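Local coordinates for protein metallo-beta-lactamase (Pseudomonas stutzeri, PDB 4ZEJ) that probably hydrolyses beta-lactam antibiotics to substituted beta-amino acids, using zinc ions held in its active site, and so contributes to antibiotic resistance, at residues 136-141 with 176-181. Sequence-based numbering, arbitrary orientation.
With ZN (zinc ion), chain D.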
ATOM      1  N   GLY A 136       3.823  14.941  -1.028  1.00 27.27           N
ATOM      2  CA  GLY A 136       2.425  14.852  -1.415  1.00 26.58           C
ATOM      3  C   GLY A 136       2.238  14.313  -2.832  1.00 25.09           C
ATOM      4  O   GLY A 136       3.077  14.523  -3.716  1.00 25.14           O
ATOM      5  N   GLY A 137       1.147  13.590  -3.035  1.00 24.29           N
ATOM      6  CA  GLY A 137       0.800  13.066  -4.353  1.00 23.23           C
ATOM      7  C   GLY A 137      -0.674  12.744  -4.420  1.00 22.67           C
ATOM      8  O   GLY A 137      -1.519  13.656  -4.494  1.00 23.14           O
ATOM      9  N   HIS A 138      -0.979  11.445  -4.393  1.00 21.55           N
ATOM     10  CA  HIS A 138      -2.345  10.969  -4.304  1.00 21.57           C
ATOM     11  C   HIS A 138      -3.077  11.582  -3.103  1.00 22.49           C
ATOM     12  O   HIS A 138      -4.240  11.992  -3.212  1.00 22.95           O
ATOM     13  CB  HIS A 138      -2.355   9.439  -4.226  1.00 20.88           C
ATOM     14  CG  HIS A 138      -3.703   8.875  -3.958  1.00 20.86           C
ATOM     15  ND1 HIS A 138      -4.703   8.889  -4.901  1.00 20.98           N
ATOM     16  CD2 HIS A 138      -4.229   8.295  -2.853  1.00 21.00           C
ATOM     17  CE1 HIS A 138      -5.792   8.357  -4.391  1.00 21.28           C
ATOM     18  NE2 HIS A 138      -5.531   7.999  -3.150  1.00 21.44           N
ATOM     19  N   THR A 139      -2.390  11.598  -1.963  1.00 23.02           N
ATOM     20  CA  THR A 139      -2.830  12.311  -0.766  1.00 24.52           C
ATOM     21  C   THR A 139      -1.616  12.939  -0.098  1.00 25.48           C
ATOM     22  O   THR A 139      -0.463  12.663  -0.475  1.00 24.95           O
ATOM     23  CB  THR A 139      -3.480  11.375   0.266  1.00 24.68           C
ATOM     24  OG1 THR A 139      -2.557  10.323   0.594  1.00 24.26           O
ATOM     25  CG2 THR A 139      -4.800  10.790  -0.253  1.00 24.39           C
ATOM     26  N   ILE A 140      -1.877  13.764   0.916  1.00 26.42           N
ATOM     27  CA  ILE A 140      -0.796  14.360   1.685  1.00 27.62           C
ATOM     28  C   ILE A 140      -0.011  13.325   2.496  1.00 27.15           C
ATOM     29  O   ILE A 140       1.181  13.533   2.751  1.00 28.18           O
ATOM     30  CB  ILE A 140      -1.303  15.515   2.605  1.00 29.55           C
ATOM     31  CG1 ILE A 140      -0.143  16.394   3.108  1.00 31.28           C
ATOM     32  CG2 ILE A 140      -2.094  14.982   3.785  1.00 29.85           C
ATOM     33  CD1 ILE A 140       0.754  16.971   2.032  1.00 31.71           C
ATOM     34  N   ASP A 141      -0.660  12.228   2.903  1.00 25.89           N
ATOM     35  CA  ASP A 141      -0.021  11.240   3.798  1.00 25.78           C
ATOM     36  C   ASP A 141       0.654  10.058   3.089  1.00 24.37           C
ATOM     37  O   ASP A 141       1.303   9.251   3.746  1.00 24.59           O
ATOM     38  CB  ASP A 141      -1.012  10.727   4.849  1.00 26.04           C
ATOM     39  CG  ASP A 141      -2.156   9.935   4.253  1.00 25.22           C
ATOM     40  OD1 ASP A 141      -2.574   8.918   4.863  1.00 25.23           O
ATOM     41  OD2 ASP A 141      -2.647  10.332   3.174  1.00 24.86           O
ATOM     42  N   ASP A 176       0.525  19.335  -8.437  1.00 33.20           N
ATOM     43  CA  ASP A 176       1.816  19.996  -8.749  1.00 34.21           C
ATOM     44  C   ASP A 176       2.990  19.346  -8.017  1.00 32.77           C
ATOM     45  O   ASP A 176       4.033  19.071  -8.630  1.00 32.78           O
ATOM     46  CB  ASP A 176       1.763  21.488  -8.452  1.00 37.62           C
ATOM     47  CG  ASP A 176       0.878  22.240  -9.424  1.00 39.54           C
ATOM     48  OD1 ASP A 176       0.939  21.964 -10.641  1.00 40.98           O
ATOM     49  OD2 ASP A 176       0.129  23.119  -8.975  1.00 42.68           O
ATOM     50  N   GLN A 177       2.802  19.054  -6.732  1.00 31.32           N
ATOM     51  CA  GLN A 177       3.822  18.386  -5.933  1.00 30.60           C
ATOM     52  C   GLN A 177       4.097  16.939  -6.385  1.00 28.06           C
ATOM     53  O   GLN A 177       5.216  16.453  -6.253  1.00 27.78           O
ATOM     54  CB  GLN A 177       3.426  18.428  -4.452  1.00 31.70           C
ATOM     55  CG  GLN A 177       4.423  17.839  -3.448  1.00 32.49           C
ATOM     56  CD  GLN A 177       5.863  18.317  -3.589  1.00 34.00           C
ATOM     57  OE1 GLN A 177       6.141  19.537  -3.666  1.00 36.04           O
ATOM     58  NE2 GLN A 177       6.802  17.363  -3.587  1.00 33.60           N
ATOM     59  N   TRP A 178       3.087  16.267  -6.934  1.00 26.00           N
ATOM     60  CA  TRP A 178       3.196  14.822  -7.225  1.00 24.25           C
ATOM     61  C   TRP A 178       4.355  14.519  -8.171  1.00 24.02           C
ATOM     62  O   TRP A 178       5.082  13.554  -7.961  1.00 23.43           O
ATOM     63  CB  TRP A 178       1.876  14.286  -7.787  1.00 23.19           C
ATOM     64  CG  TRP A 178       1.637  12.820  -7.680  1.00 22.04           C
ATOM     65  CD1 TRP A 178       2.566  11.801  -7.591  1.00 21.59           C
ATOM     66  CD2 TRP A 178       0.361  12.190  -7.741  1.00 21.56           C
ATOM     67  NE1 TRP A 178       1.927  10.585  -7.542  1.00 21.02           N
ATOM     68  CE2 TRP A 178       0.574  10.794  -7.641  1.00 20.97           C
ATOM     69  CE3 TRP A 178      -0.952  12.673  -7.825  1.00 21.88           C
ATOM     70  CZ2 TRP A 178      -0.473   9.878  -7.641  1.00 20.92           C
ATOM     71  CZ3 TRP A 178      -2.005  11.750  -7.826  1.00 21.84           C
ATOM     72  CH2 TRP A 178      -1.758  10.376  -7.729  1.00 21.28           C
ATOM     73  N   SER A 179       4.550  15.346  -9.196  1.00 24.62           N
ATOM     74  CA  SER A 179       5.654  15.095 -10.136  1.00 24.97           C
ATOM     75  C   SER A 179       7.005  15.178  -9.411  1.00 26.18           C
ATOM     76  O   SER A 179       7.882  14.340  -9.640  1.00 25.92           O
ATOM     77  CB  SER A 179       5.592  16.047 -11.344  1.00 25.54           C
ATOM     78  OG  SER A 179       5.653  17.396 -10.943  1.00 27.13           O
ATOM     79  N   ARG A 180       7.154  16.161  -8.522  1.00 27.83           N
ATOM     80  CA  ARG A 180       8.386  16.310  -7.730  1.00 29.80           C
ATOM     81  C   ARG A 180       8.573  15.163  -6.750  1.00 28.70           C
ATOM     82  O   ARG A 180       9.672  14.642  -6.613  1.00 28.84           O
ATOM     83  CB  ARG A 180       8.401  17.624  -6.948  1.00 32.80           C
ATOM     84  CG  ARG A 180       8.697  18.838  -7.797  1.00 35.31           C
ATOM     85  CD  ARG A 180       8.903  20.067  -6.928  1.00 38.86           C
ATOM     86  NE  ARG A 180       7.653  20.469  -6.275  1.00 40.09           N
ATOM     87  CZ  ARG A 180       6.653  21.139  -6.860  1.00 41.03           C
ATOM     88  NH1 ARG A 180       6.715  21.501  -8.147  1.00 41.64           N
ATOM     89  NH2 ARG A 180       5.575  21.459  -6.150  1.00 41.67           N
ATOM     90  N   SER A 181       7.492  14.787  -6.062  1.00 27.39           N
ATOM     91  CA  SER A 181       7.508  13.627  -5.173  1.00 26.79           C
ATOM     92  C   SER A 181       7.896  12.357  -5.913  1.00 25.79           C
ATOM     93  O   SER A 181       8.664  11.547  -5.395  1.00 25.93           O
ATOM     94  CB  SER A 181       6.142  13.433  -4.499  1.00 26.04           C
ATOM     95  OG  SER A 181       5.781  14.614  -3.806  1.00 26.98           O
TER
HETATM   96 ZN    ZN D 302      -6.623   6.873  -1.776  1.00 23.06          ZN
HETATM   97  O   HOH W   1      -8.647   7.232  -3.236  1.00 40.78           O
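The Gly137-His138 peptide lies face to face with the indole of Trp178, an example of a metal-bearing loop backed by an aromatic face in a class B beta-lactamase. Gly137 CA sits 3.6 Å from the centroid of the five-membered ring of Trp178, a CH-pi contact over the face. The chain then runs on across the same face: Gly137 C stands 3.4 Å from Trp178 CE3, His138 N lies over the six-membered ring and His138 CA above its outer edge, 3.5 Å from Trp178 CH2. With its CG anti to the backbone N (chi1 -159°), Trp178 reaches out from the helix beneath this backbone. The CB of His138 also meets the far rim of the indole, while its imidazole extends past that rim and binds zinc through NE2 at 2.1 Å; His76 and His78 bind the same zinc, with a water at the longer distance of 2.5 Å.

Beside this tight face, the buried Gly136 O accepts a 2.7 Å hydrogen bond from Ser181 OG, tilted 26° from the carbonyl plane. Ser181 OG in turn accepts from Gln177 NE2, at 166° and near the amide plane, which probably helps keep the hydroxyl turned toward the loop. Toward solvent the contact thins out: Gln177 touches Gly136 O through CG, and its OE1 takes both NE and NH2 of the exposed Arg180, which itself does not meet the loop.

The loop joins strands 129-132 and 144-147; the indole also stacks on Phe158, gives its NE1 hydrogen to the Phe158 carbonyl and touches Thr211 and Ala215, so that helix 175-188 packs between the zinc loop and helix 206-218.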